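Local coordinates for protein putative 5-dehydro-2-deoxygluconokinase (PDB 2QCV) that probably phosphorylates 5-dehydro-2-deoxy-D-gluconate with ATP, a step of myo-inositol breakdown, as a PfkB-family carbohydrate kinase, at residues R10-I15 with I136-L141; S55-K60 with A276-Y281; A61-K66 with S88-D93; V131-I136 with A165-V170. All blocks are in the same frame, centred on the assembly; numbering follows the deposited sequence.

Interaction 1: R10-I15 with I136-L141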
loop_
_atom_site.group_PDB
_atom_site.type_symbol
_atom_site.label_atom_id
_atom_site.label_comp_id
_atom_site.label_asym_id
_atom_site.label_seq_id
_atom_site.Cartn_x
_atom_site.Cartn_y
_atom_site.Cartn_z
ATOM N N ARG A 10 -38.585 -21.164 4.241
ATOM C CA ARG A 10 -37.795 -19.945 4.344
ATOM C C ARG A 10 -38.259 -19.108 5.523
ATOM O O ARG A 10 -39.446 -18.922 5.746
ATOM C CB ARG A 10 -37.851 -19.134 3.051
ATOM C CG ARG A 10 -37.414 -19.901 1.802
ATOM C CD ARG A 10 -36.021 -20.514 1.921
ATOM N NE ARG A 10 -35.805 -21.574 0.933
ATOM C CZ ARG A 10 -35.298 -21.404 -0.291
ATOM N NH1 ARG A 10 -34.931 -20.208 -0.732
ATOM N NH2 ARG A 10 -35.156 -22.455 -1.092
ATOM N N GLU A 11 -37.277 -18.680 6.294
ATOM C CA GLU A 11 -37.398 -17.797 7.455
ATOM C C GLU A 11 -37.214 -16.321 7.106
ATOM O O GLU A 11 -37.841 -15.442 7.693
ATOM C CB GLU A 11 -36.348 -18.198 8.480
ATOM C CG GLU A 11 -36.706 -19.529 9.107
ATOM C CD GLU A 11 -35.529 -20.130 9.836
ATOM O OE1 GLU A 11 -34.692 -20.772 9.168
ATOM O OE2 GLU A 11 -35.446 -19.948 11.065
ATOM N N PHE A 12 -36.383 -16.042 6.118
ATOM C CA PHE A 12 -36.154 -14.656 5.687
ATOM C C PHE A 12 -36.820 -14.366 4.325
ATOM O O PHE A 12 -36.794 -15.189 3.407
ATOM C CB PHE A 12 -34.656 -14.384 5.569
ATOM C CG PHE A 12 -33.938 -14.423 6.889
ATOM C CD1 PHE A 12 -33.991 -13.335 7.747
ATOM C CD2 PHE A 12 -33.224 -15.539 7.279
ATOM C CE1 PHE A 12 -33.347 -13.365 8.972
ATOM C CE2 PHE A 12 -32.585 -15.574 8.527
ATOM C CZ PHE A 12 -32.669 -14.484 9.360
ATOM N N ASP A 13 -37.359 -13.165 4.173
ATOM C CA ASP A 13 -37.739 -12.675 2.843
ATOM C C ASP A 13 -36.521 -12.268 2.001
ATOM O O ASP A 13 -36.462 -12.551 0.821
ATOM C CB ASP A 13 -38.709 -11.516 2.990
ATOM C CG ASP A 13 -40.010 -11.946 3.605
ATOM O OD1 ASP A 13 -40.699 -12.764 2.977
ATOM O OD2 ASP A 13 -40.331 -11.465 4.689
ATOM N N LEU A 14 -35.535 -11.626 2.620
ATOM C CA LEU A 14 -34.325 -11.252 1.925
ATOM C C LEU A 14 -33.150 -11.196 2.885
ATOM O O LEU A 14 -33.318 -10.938 4.097
ATOM C CB LEU A 14 -34.472 -9.919 1.199
ATOM C CG LEU A 14 -34.456 -8.615 1.965
ATOM C CD1 LEU A 14 -34.273 -7.469 0.960
ATOM C CD2 LEU A 14 -35.753 -8.439 2.779
ATOM N N ILE A 15 -31.976 -11.495 2.332
ATOM C CA ILE A 15 -30.695 -11.259 2.966
ATOM C C ILE A 15 -29.892 -10.433 1.962
ATOM O O ILE A 15 -29.810 -10.795 0.774
ATOM C CB ILE A 15 -29.962 -12.577 3.274
ATOM C CG1 ILE A 15 -30.692 -13.308 4.390
ATOM C CG2 ILE A 15 -28.495 -12.295 3.692
ATOM C CD1 ILE A 15 -30.121 -14.741 4.648
ATOM N N ILE A 136 -27.619 -18.089 4.170
ATOM C CA ILE A 136 -28.201 -17.753 2.858
ATOM C C ILE A 136 -29.386 -18.645 2.476
ATOM O O ILE A 136 -30.432 -18.167 2.032
ATOM C CB ILE A 136 -27.094 -17.796 1.758
ATOM C CG1 ILE A 136 -26.090 -16.660 1.980
ATOM C CG2 ILE A 136 -27.690 -17.771 0.334
ATOM C CD1 ILE A 136 -24.830 -16.712 1.035
ATOM N N ARG A 137 -29.267 -19.949 2.698
ATOM C CA ARG A 137 -30.341 -20.845 2.315
ATOM C C ARG A 137 -31.668 -20.700 3.072
ATOM O O ARG A 137 -32.644 -21.297 2.659
ATOM C CB ARG A 137 -29.888 -22.286 2.355
ATOM C CG ARG A 137 -29.680 -22.811 3.707
ATOM C CD ARG A 137 -29.018 -24.179 3.600
ATOM N NE ARG A 137 -28.827 -24.738 4.924
ATOM C CZ ARG A 137 -27.854 -25.596 5.251
ATOM N NH1 ARG A 137 -26.956 -26.008 4.356
ATOM N NH2 ARG A 137 -27.764 -26.024 6.501
ATOM N N ARG A 138 -31.692 -19.904 4.138
ATOM C CA ARG A 138 -32.922 -19.618 4.892
ATOM C C ARG A 138 -33.722 -18.479 4.318
ATOM O O ARG A 138 -34.726 -18.066 4.896
ATOM C CB ARG A 138 -32.537 -19.226 6.309
ATOM C CG ARG A 138 -31.684 -20.281 6.924
ATOM C CD ARG A 138 -31.841 -20.368 8.384
ATOM N NE ARG A 138 -30.973 -19.509 9.118
ATOM C CZ ARG A 138 -31.347 -18.690 10.101
ATOM N NH1 ARG A 138 -32.613 -18.532 10.486
ATOM N NH2 ARG A 138 -30.417 -17.996 10.694
ATOM N N SER A 139 -33.270 -17.952 3.196
ATOM C CA SER A 139 -33.906 -16.784 2.564
ATOM C C SER A 139 -34.553 -17.073 1.198
ATOM O O SER A 139 -34.101 -17.916 0.432
ATOM C CB SER A 139 -32.899 -15.653 2.408
ATOM O OG SER A 139 -33.558 -14.442 2.030
ATOM N N LYS A 140 -35.612 -16.339 0.908
ATOM C CA LYS A 140 -36.219 -16.305 -0.414
ATOM C C LYS A 140 -35.315 -15.701 -1.463
ATOM O O LYS A 140 -35.206 -16.230 -2.593
ATOM C CB LYS A 140 -37.539 -15.505 -0.346
ATOM C CG LYS A 140 -38.628 -16.143 0.487
ATOM C CD LYS A 140 -39.951 -15.328 0.401
ATOM C CE LYS A 140 -40.865 -15.762 1.531
ATOM N NZ LYS A 140 -42.244 -15.262 1.356
ATOM N N LEU A 141 -34.655 -14.601 -1.080
ATOM C CA LEU A 141 -33.853 -13.739 -1.990
ATOM C C LEU A 141 -32.493 -13.410 -1.365
ATOM O O LEU A 141 -32.387 -13.230 -0.147
ATOM C CB LEU A 141 -34.526 -12.362 -2.201
ATOM C CG LEU A 141 -35.981 -12.223 -2.628
ATOM C CD1 LEU A 141 -36.404 -10.791 -2.686
ATOM C CD2 LEU A 141 -36.238 -12.894 -3.958
#
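Arg138 O takes two backbone donors from residues 10-15: Phe12 N, at 2.9 Å and nearly straight (170°), and Glu11 N, the two arriving from opposite faces of the carbonyl plane. The parallel pairing then runs on through Lys140 N to Phe12 O (3.0 Å) and Ile15 N to Leu141 O (3.1 Å). Around this seam the side chains interlock. In the conformer given, Arg10 folds back, its chain bent at chi2 (-55°), which brings NH1 to within 2.7 Å of Ser139 O, above the carbonyl plane, while Arg137 O lies over one guanidinium face. Arg138 turns at chi3 (-88°) and sets one guanidinium face on Phe12 CE2; its NH1 makes a salt bridge to Glu11 OE2 at 3.2 Å. An alanine in place of Arg138 would probably leave the Glu11 carboxylate without its charge partner and open a gap beside Phe12 CE2. Ser139 OG gives its hydrogen to Leu141 O (2.8 Å), its CB resting against Ile15 CD1. A longer, weak salt bridge links Asp13 OD1 to Lys140 NZ, whereas Asp13 OD2 accepts from Lys60 N. Outside the pair, Tyr135 meets the Phe12 ring, and Ile284 of helix 271-284 lies against Asp13 and Lys140. The charged pairs Glu11-Arg138 and Asp13-Lys140 probably add to a pairing of two central strands carried mainly by the backbone.

Interaction 2: S55-K60 with A276-Y281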
loop_
_atom_site.group_PDB
_atom_site.type_symbol
_atom_site.label_atom_id
_atom_site.label_comp_id
_atom_site.label_asym_id
_atom_site.label_seq_id
_atom_site.Cartn_x
_atom_site.Cartn_y
_atom_site.Cartn_z
ATOM N N SER A 55 -37.642 -4.024 6.327
ATOM C CA SER A 55 -38.140 -4.377 7.664
ATOM C C SER A 55 -39.281 -3.452 8.034
ATOM O O SER A 55 -40.255 -3.886 8.613
ATOM C CB SER A 55 -37.043 -4.286 8.728
ATOM O OG SER A 55 -37.475 -4.943 9.908
ATOM N N LYS A 56 -39.158 -2.177 7.670
ATOM C CA LYS A 56 -40.204 -1.189 7.921
ATOM C C LYS A 56 -41.503 -1.572 7.197
ATOM O O LYS A 56 -42.576 -1.345 7.728
ATOM C CB LYS A 56 -39.705 0.213 7.547
ATOM C CG LYS A 56 -40.745 1.358 7.534
ATOM C CD LYS A 56 -41.171 1.796 8.927
ATOM C CE LYS A 56 -41.308 3.320 9.046
ATOM N NZ LYS A 56 -42.478 3.847 8.311
ATOM N N LEU A 57 -41.411 -2.203 6.027
ATOM C CA LEU A 57 -42.585 -2.757 5.335
ATOM C C LEU A 57 -43.101 -4.078 5.893
ATOM O O LEU A 57 -44.117 -4.561 5.450
ATOM C CB LEU A 57 -42.335 -2.949 3.842
ATOM C CG LEU A 57 -41.807 -1.713 3.139
ATOM C CD1 LEU A 57 -41.579 -1.987 1.643
ATOM C CD2 LEU A 57 -42.726 -0.509 3.373
ATOM N N GLY A 58 -42.408 -4.639 6.862
ATOM C CA GLY A 58 -42.807 -5.884 7.481
ATOM C C GLY A 58 -42.140 -7.127 6.925
ATOM O O GLY A 58 -42.529 -8.223 7.287
ATOM N N LEU A 59 -41.143 -6.995 6.051
ATOM C CA LEU A 59 -40.431 -8.195 5.571
ATOM C C LEU A 59 -39.451 -8.621 6.642
ATOM O O LEU A 59 -39.016 -7.782 7.431
ATOM C CB LEU A 59 -39.678 -7.913 4.279
ATOM C CG LEU A 59 -40.526 -7.491 3.040
ATOM C CD1 LEU A 59 -39.630 -7.248 1.854
ATOM C CD2 LEU A 59 -41.568 -8.499 2.694
ATOM N N LYS A 60 -39.101 -9.902 6.654
ATOM C CA LYS A 60 -38.064 -10.423 7.547
ATOM C C LYS A 60 -36.756 -10.387 6.756
ATOM O O LYS A 60 -36.594 -11.093 5.754
ATOM C CB LYS A 60 -38.386 -11.840 8.022
ATOM C CG LYS A 60 -39.768 -11.943 8.748
ATOM N N ALA A 276 -36.074 -0.257 -4.426
ATOM C CA ALA A 276 -35.790 -1.692 -4.438
ATOM C C ALA A 276 -36.546 -2.387 -3.327
ATOM O O ALA A 276 -37.120 -3.447 -3.560
ATOM C CB ALA A 276 -34.289 -1.956 -4.294
ATOM N N SER A 277 -36.529 -1.818 -2.127
ATOM C CA SER A 277 -37.205 -2.469 -0.984
ATOM C C SER A 277 -38.713 -2.588 -1.232
ATOM O O SER A 277 -39.289 -3.650 -1.052
ATOM C CB SER A 277 -36.895 -1.742 0.330
ATOM O OG SER A 277 -37.101 -0.368 0.277
ATOM N N ALA A 278 -39.342 -1.505 -1.698
ATOM C CA ALA A 278 -40.797 -1.511 -1.932
ATOM C C ALA A 278 -41.175 -2.356 -3.161
ATOM O O ALA A 278 -42.212 -3.024 -3.164
ATOM C CB ALA A 278 -41.353 -0.076 -2.048
ATOM N N PHE A 279 -40.360 -2.310 -4.212
ATOM C CA PHE A 279 -40.579 -3.159 -5.377
ATOM C C PHE A 279 -40.509 -4.638 -4.979
ATOM O O PHE A 279 -41.415 -5.432 -5.286
ATOM C CB PHE A 279 -39.542 -2.856 -6.460
ATOM C CG PHE A 279 -39.636 -3.756 -7.661
ATOM C CD1 PHE A 279 -40.463 -3.449 -8.737
ATOM C CD2 PHE A 279 -38.878 -4.886 -7.737
ATOM C CE1 PHE A 279 -40.555 -4.306 -9.846
ATOM C CE2 PHE A 279 -38.950 -5.738 -8.832
ATOM C CZ PHE A 279 -39.801 -5.450 -9.887
ATOM N N LEU A 280 -39.475 -5.002 -4.217
ATOM C CA LEU A 280 -39.363 -6.388 -3.778
ATOM C C LEU A 280 -40.459 -6.777 -2.809
ATOM O O LEU A 280 -40.984 -7.880 -2.871
ATOM C CB LEU A 280 -38.008 -6.674 -3.155
ATOM C CG LEU A 280 -36.820 -6.551 -4.132
ATOM C CD1 LEU A 280 -35.458 -6.565 -3.355
ATOM C CD2 LEU A 280 -36.928 -7.662 -5.178
ATOM N N TYR A 281 -40.792 -5.897 -1.881
ATOM C CA TYR A 281 -41.953 -6.165 -1.029
ATOM C C TYR A 281 -43.192 -6.509 -1.840
ATOM O O TYR A 281 -43.911 -7.483 -1.538
ATOM C CB TYR A 281 -42.240 -4.974 -0.123
ATOM C CG TYR A 281 -43.601 -5.013 0.519
ATOM C CD1 TYR A 281 -43.793 -5.648 1.740
ATOM C CD2 TYR A 281 -44.686 -4.392 -0.079
ATOM C CE1 TYR A 281 -45.072 -5.671 2.357
ATOM C CE2 TYR A 281 -45.970 -4.441 0.499
ATOM C CZ TYR A 281 -46.136 -5.058 1.735
ATOM O OH TYR A 281 -47.373 -5.080 2.318
#
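This is an apolar contact between the turn that ends helix 46-56 and the side of helix 271-284, where Leu57 and Leu59 meet Tyr281. Leu57 does most of the touching: CD1 reaches Tyr281 CB at 3.5 Å and also rests on the helix backbone at Ala278 CA, while its CB faces Tyr281 CD1 at 3.7 Å. From the other leucine, CD2 comes to Tyr281 CD1, also 3.7 Å away, and CD1 lies against Tyr281 CA. The phenol extends from its helix with CG trans to the backbone N (chi1 165°), which brings CD1 against both leucines and CE1 to 3.4 Å from Leu57 O. Gly58, at positive phi (96°), is where the chain leaves the helix in a Schellman motif; Leu57 before it and Leu59 after it both point toward helix 271-284, and a side chain on Gly58 would press on the carbonyl O of Leu57. In this ribokinase-like fold the turn leads straight into strand 61-67 of the large sheet. A serine in place of Tyr281 would probably leave Leu57 CB and Leu59 CD2 facing a gap. Helix 316-325 packs from a further side, with Val316 touching both Leu57 and Tyr281, and Tyr295 of helix 289-305 adds to the surroundings of the ring.

Interaction 3: A61-K66 with S88-D93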
loop_
_atom_site.group_PDB
_atom_site.type_symbol
_atom_site.label_atom_id
_atom_site.label_comp_id
_atom_site.label_asym_id
_atom_site.label_seq_id
_atom_site.Cartn_x
_atom_site.Cartn_y
_atom_site.Cartn_z
ATOM N N ALA A 61 -35.817 -9.575 7.239
ATOM C CA ALA A 61 -34.560 -9.335 6.563
ATOM C C ALA A 61 -33.351 -9.717 7.413
ATOM O O ALA A 61 -33.367 -9.646 8.661
ATOM C CB ALA A 61 -34.465 -7.856 6.117
ATOM N N GLY A 62 -32.313 -10.163 6.715
ATOM C CA GLY A 62 -31.002 -10.444 7.278
ATOM C C GLY A 62 -29.928 -9.767 6.466
ATOM O O GLY A 62 -30.213 -9.104 5.457
ATOM N N PHE A 63 -28.676 -9.926 6.903
ATOM C CA PHE A 63 -27.576 -9.142 6.352
ATOM C C PHE A 63 -26.254 -9.889 6.505
ATOM O O PHE A 63 -25.988 -10.494 7.554
ATOM C CB PHE A 63 -27.470 -7.761 7.049
ATOM C CG PHE A 63 -26.737 -6.711 6.227
ATOM C CD1 PHE A 63 -27.375 -6.025 5.250
ATOM C CD2 PHE A 63 -25.408 -6.437 6.449
ATOM C CE1 PHE A 63 -26.712 -5.053 4.494
ATOM C CE2 PHE A 63 -24.754 -5.504 5.693
ATOM C CZ PHE A 63 -25.422 -4.807 4.706
ATOM N N ILE A 64 -25.445 -9.818 5.459
ATOM C CA ILE A 64 -24.056 -10.301 5.467
ATOM C C ILE A 64 -23.174 -9.103 5.232
ATOM O O ILE A 64 -23.190 -8.494 4.158
ATOM C CB ILE A 64 -23.783 -11.397 4.415
ATOM C CG1 ILE A 64 -24.737 -12.596 4.643
ATOM C CG2 ILE A 64 -22.295 -11.861 4.471
ATOM C CD1 ILE A 64 -24.813 -13.555 3.470
ATOM N N GLY A 65 -22.419 -8.712 6.257
ATOM C CA GLY A 65 -21.504 -7.595 6.083
ATOM C C GLY A 65 -20.507 -7.471 7.220
ATOM O O GLY A 65 -20.658 -8.116 8.259
ATOM N N LYS A 66 -19.487 -6.657 6.983
ATOM C CA LYS A 66 -18.450 -6.405 7.961
ATOM C C LYS A 66 -18.553 -4.990 8.477
ATOM O O LYS A 66 -18.781 -4.039 7.708
ATOM C CB LYS A 66 -17.089 -6.680 7.383
ATOM C CG LYS A 66 -15.918 -6.437 8.330
ATOM C CD LYS A 66 -14.622 -7.118 7.886
ATOM C CE LYS A 66 -14.598 -8.620 8.238
ATOM N NZ LYS A 66 -13.356 -9.299 7.677
ATOM N N SER A 88 -27.116 -11.420 13.013
ATOM C CA SER A 88 -26.304 -12.603 13.332
ATOM C C SER A 88 -25.077 -12.819 12.441
ATOM O O SER A 88 -24.093 -13.423 12.883
ATOM C CB SER A 88 -27.160 -13.884 13.325
ATOM O OG SER A 88 -27.537 -14.248 12.024
ATOM N N ASN A 89 -25.108 -12.307 11.222
ATOM C CA ASN A 89 -24.016 -12.507 10.261
ATOM C C ASN A 89 -23.292 -11.203 9.917
ATOM O O ASN A 89 -22.615 -11.060 8.882
ATOM C CB ASN A 89 -24.570 -13.221 9.015
ATOM C CG ASN A 89 -24.679 -14.737 9.213
ATOM O OD1 ASN A 89 -24.000 -15.481 8.524
ATOM N ND2 ASN A 89 -25.534 -15.195 10.161
ATOM N N LEU A 90 -23.417 -10.223 10.812
ATOM C CA LEU A 90 -22.548 -9.083 10.776
ATOM C C LEU A 90 -21.261 -9.528 11.433
ATOM O O LEU A 90 -21.275 -10.116 12.513
ATOM C CB LEU A 90 -23.118 -7.920 11.537
ATOM C CG LEU A 90 -24.295 -7.196 10.975
ATOM C CD1 LEU A 90 -24.517 -5.914 11.834
ATOM C CD2 LEU A 90 -24.067 -6.849 9.533
ATOM N N VAL A 91 -20.147 -9.305 10.776
ATOM C CA VAL A 91 -18.868 -9.715 11.321
ATOM C C VAL A 91 -18.085 -8.480 11.729
ATOM O O VAL A 91 -18.033 -7.490 11.000
ATOM C CB VAL A 91 -18.076 -10.618 10.327
ATOM C CG1 VAL A 91 -17.991 -9.999 8.951
ATOM C CG2 VAL A 91 -16.661 -10.930 10.857
ATOM N N VAL A 92 -17.444 -8.547 12.890
ATOM C CA VAL A 92 -16.658 -7.400 13.364
ATOM C C VAL A 92 -15.214 -7.495 12.879
ATOM O O VAL A 92 -14.514 -8.492 13.074
ATOM C CB VAL A 92 -16.716 -7.252 14.873
ATOM C CG1 VAL A 92 -15.889 -6.046 15.344
ATOM C CG2 VAL A 92 -18.133 -7.133 15.308
ATOM N N ASP A 93 -14.782 -6.454 12.197
ATOM C CA ASP A 93 -13.432 -6.355 11.666
ATOM C C ASP A 93 -12.446 -6.322 12.822
ATOM O O ASP A 93 -12.657 -5.608 13.791
ATOM C CB ASP A 93 -13.301 -5.079 10.851
ATOM C CG ASP A 93 -11.913 -4.876 10.268
ATOM O OD1 ASP A 93 -11.035 -4.292 10.940
ATOM O OD2 ASP A 93 -11.697 -5.273 9.103
HETATM O O HOH W 1 -26.792 -10.393 9.942
HETATM O O HOH W 2 -11.058 -7.806 8.563
#
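Leu90 and Phe63 cross at an angle, the leucine's CD2 methyl pressed to Phe63 CD2 at 3.4 Å. The phenyl ring is put there by its first torsion, with CG trans to the backbone N. Gly65, which pairs with Leu90, leaves the space the ring uses: a CB on it would collide with Phe63 CE2. On the face of Lys66 and Val91 the lysine chain runs past the valine and bends at chi3 (-80°), laying CE 3.7 Å from Val91 CG1 and its CD near Asp93 OD2. Its ammonium is 4.6 Å from that oxygen, too far for a salt bridge, and a water joins them, accepting from Lys66 NZ (2.9 Å) and donating to Asp93 OD2 (2.7 Å). Lys66 NZ is also held by Tyr125 O and a salt bridge to Glu130, while His97 takes up Asp93 OD2.

The axes of strand segments 61-66 and 90-92 are 16° apart, joined by Val91 N to Gly65 O (2.8 Å, 167°). Where the strands begin to spread, a second water accepts from Asn89 N and appears to stand in for a direct bond to Phe63 O, though its leg to that oxygen is unusually short and doubtful. Asn89 CB packs on that same carbonyl, and its ND2 turns to Ser88 OG. Parallel neighbours linked through helix 71-82 make this a beta-alpha-beta unit, with strand 90-92 at the edge of the chain's large sheet, as in the ribokinase-like fold.

Interaction 4: V131-I136 with A165-V170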
loop_
_atom_site.group_PDB
_atom_site.type_symbol
_atom_site.label_atom_id
_atom_site.label_comp_id
_atom_site.label_asym_id
_atom_site.label_seq_id
_atom_site.Cartn_x
_atom_site.Cartn_y
_atom_site.Cartn_z
ATOM N N VAL A 131 -18.828 -15.743 4.624
ATOM C CA VAL A 131 -20.092 -15.986 3.939
ATOM C C VAL A 131 -20.596 -17.411 4.246
ATOM O O VAL A 131 -19.953 -18.395 3.898
ATOM C CB VAL A 131 -19.943 -15.816 2.445
ATOM C CG1 VAL A 131 -21.275 -16.081 1.727
ATOM C CG2 VAL A 131 -19.431 -14.422 2.151
ATOM N N ASN A 132 -21.757 -17.484 4.896
ATOM C CA ASN A 132 -22.311 -18.725 5.451
ATOM C C ASN A 132 -23.476 -19.279 4.612
ATOM O O ASN A 132 -24.564 -18.685 4.556
ATOM C CB ASN A 132 -22.762 -18.477 6.888
ATOM C CG ASN A 132 -23.103 -19.768 7.636
ATOM O OD1 ASN A 132 -23.674 -20.684 7.078
ATOM N ND2 ASN A 132 -22.700 -19.845 8.904
ATOM N N GLU A 133 -23.267 -20.438 4.009
ATOM C CA GLU A 133 -24.326 -21.102 3.225
ATOM C C GLU A 133 -25.577 -21.416 4.015
ATOM O O GLU A 133 -26.681 -21.276 3.466
ATOM C CB GLU A 133 -23.784 -22.361 2.546
ATOM C CG GLU A 133 -24.752 -23.038 1.609
ATOM C CD GLU A 133 -24.064 -24.063 0.735
ATOM O OE1 GLU A 133 -22.826 -24.299 0.944
ATOM O OE2 GLU A 133 -24.733 -24.565 -0.181
ATOM N N ALA A 134 -25.418 -21.810 5.302
ATOM C CA ALA A 134 -26.547 -22.140 6.176
ATOM C C ALA A 134 -27.444 -20.937 6.433
ATOM O O ALA A 134 -28.641 -21.093 6.654
ATOM C CB ALA A 134 -26.047 -22.741 7.532
ATOM N N TYR A 135 -26.881 -19.735 6.329
ATOM C CA TYR A 135 -27.644 -18.515 6.536
ATOM C C TYR A 135 -28.362 -18.160 5.257
ATOM O O TYR A 135 -29.562 -17.964 5.240
ATOM C CB TYR A 135 -26.710 -17.394 6.907
ATOM C CG TYR A 135 -27.368 -16.123 7.365
ATOM C CD1 TYR A 135 -28.299 -16.108 8.373
ATOM C CD2 TYR A 135 -27.016 -14.904 6.794
ATOM C CE1 TYR A 135 -28.842 -14.895 8.823
ATOM C CE2 TYR A 135 -27.577 -13.731 7.221
ATOM C CZ TYR A 135 -28.459 -13.723 8.244
ATOM O OH TYR A 135 -28.955 -12.504 8.662
ATOM N N ILE A 136 -27.619 -18.089 4.170
ATOM C CA ILE A 136 -28.201 -17.753 2.858
ATOM C C ILE A 136 -29.386 -18.645 2.476
ATOM O O ILE A 136 -30.432 -18.167 2.032
ATOM C CB ILE A 136 -27.094 -17.796 1.758
ATOM C CG1 ILE A 136 -26.090 -16.660 1.980
ATOM C CG2 ILE A 136 -27.690 -17.771 0.334
ATOM C CD1 ILE A 136 -24.830 -16.712 1.035
ATOM N N ALA A 165 -26.284 -19.037 -3.041
ATOM C CA ALA A 165 -27.709 -18.738 -3.259
ATOM C C ALA A 165 -28.271 -19.614 -4.361
ATOM O O ALA A 165 -29.281 -20.319 -4.203
ATOM C CB ALA A 165 -27.918 -17.224 -3.589
ATOM N N LYS A 166 -27.604 -19.612 -5.495
ATOM C CA LYS A 166 -28.133 -20.318 -6.653
ATOM C C LYS A 166 -28.332 -21.811 -6.406
ATOM O O LYS A 166 -29.346 -22.394 -6.829
ATOM C CB LYS A 166 -27.243 -20.076 -7.860
ATOM C CG LYS A 166 -27.453 -18.682 -8.455
ATOM C CD LYS A 166 -26.328 -18.310 -9.338
ATOM C CE LYS A 166 -26.355 -18.996 -10.689
ATOM N NZ LYS A 166 -27.354 -18.375 -11.565
ATOM N N ARG A 167 -27.385 -22.431 -5.730
ATOM C CA ARG A 167 -27.451 -23.854 -5.462
ATOM C C ARG A 167 -28.406 -24.237 -4.338
ATOM O O ARG A 167 -28.700 -25.393 -4.190
ATOM C CB ARG A 167 -26.096 -24.448 -5.254
ATOM C CG ARG A 167 -25.429 -24.168 -3.946
ATOM C CD ARG A 167 -23.988 -24.632 -4.071
ATOM N NE ARG A 167 -23.271 -24.558 -2.804
ATOM C CZ ARG A 167 -21.949 -24.443 -2.713
ATOM N NH1 ARG A 167 -21.191 -24.365 -3.810
ATOM N NH2 ARG A 167 -21.390 -24.361 -1.535
ATOM N N ASN A 168 -28.947 -23.252 -3.633
ATOM C CA ASN A 168 -29.966 -23.457 -2.613
ATOM C C ASN A 168 -31.333 -22.875 -2.993
ATOM O O ASN A 168 -32.203 -22.690 -2.140
ATOM C CB ASN A 168 -29.440 -22.865 -1.307
ATOM C CG ASN A 168 -28.392 -23.748 -0.685
ATOM O OD1 ASN A 168 -28.725 -24.746 -0.072
ATOM N ND2 ASN A 168 -27.116 -23.390 -0.856
ATOM N N ASP A 169 -31.512 -22.572 -4.277
ATOM C CA ASP A 169 -32.781 -22.099 -4.787
ATOM C C ASP A 169 -33.200 -20.798 -4.104
ATOM O O ASP A 169 -34.366 -20.584 -3.784
ATOM C CB ASP A 169 -33.836 -23.213 -4.644
ATOM C CG ASP A 169 -35.061 -22.957 -5.447
ATOM O OD1 ASP A 169 -34.922 -22.320 -6.514
ATOM O OD2 ASP A 169 -36.156 -23.383 -5.007
ATOM N N VAL A 170 -32.208 -19.953 -3.860
ATOM C CA VAL A 170 -32.386 -18.617 -3.327
ATOM C C VAL A 170 -32.263 -17.669 -4.533
ATOM O O VAL A 170 -31.260 -17.687 -5.252
ATOM C CB VAL A 170 -31.340 -18.293 -2.266
ATOM C CG1 VAL A 170 -31.512 -16.859 -1.765
ATOM C CG2 VAL A 170 -31.450 -19.295 -1.092
HETATM O O HOH W 3 -27.187 -26.179 1.565
#
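Glu133 and Arg167 cross at about a right angle, and the guanidinium takes the carboxylate side-on: NE bonds to Glu133 OE2 at 3.0 Å and NH2 to Glu133 OE1 at 2.9 Å. Both oxygens lie close to the guanidinium plane, yet the nitrogens meet the carboxylate from above its own plane, the two groups being turned 45° apart. Glu133 reaches across fully extended, CG trans to the backbone N (chi1 -174°). Arg167 starts with CG wedged between its backbone N and carbonyl carbon (chi1 75°), then runs straight to NE. Asn168 adds a third bond, ND2 to Glu133 OE2 at 2.7 Å, arriving on the anti side with its amide almost perpendicular to the carboxylate. That oxygen is gripped by two nitrogens, an arrangement that would probably steady the negative charge. A water donates to Asn168 OD1 (2.7 Å) and weakly to Glu133 OE2.

Beneath this polar cluster, Ile136 CG2 lies on Ala165 CA at 3.7 Å, and Val170 CG2 packs on Ile136 O. Both helix ends are capped: Asn132 OD1 accepts weakly from Ala134 N and Tyr135 N at the N-cap of helix 133-136, and a Schellman motif, with Asp169 at positive phi, closes helix 154-167 ahead of strand 171-175.

Overall arrangement
Interactions 1 and 3 lie in the same large sheet, where strands 90-92, 61-67, 12-17 and 139-145 are successive parallel neighbours; their centres are about 14 Å apart, and Leu14 O to Gly62 N joins them. Interaction 4, its centre about 8 Å from that of interaction 1 and sharing Ile136 with it, packs together the helices before and after strand 139-145, and Tyr135 OH reaches Phe63 N of interaction 3. The centres of interactions 2 and 4 are about 20 Å apart and they do not touch. Along the chain, interaction 1 encloses interaction 3 and alternates with interactions 2 and 4; interactions 3 and 4 follow in series inside the loop closed by interaction 2, which brings a late helix back against the turn between helix 46-56 and strand 61-67.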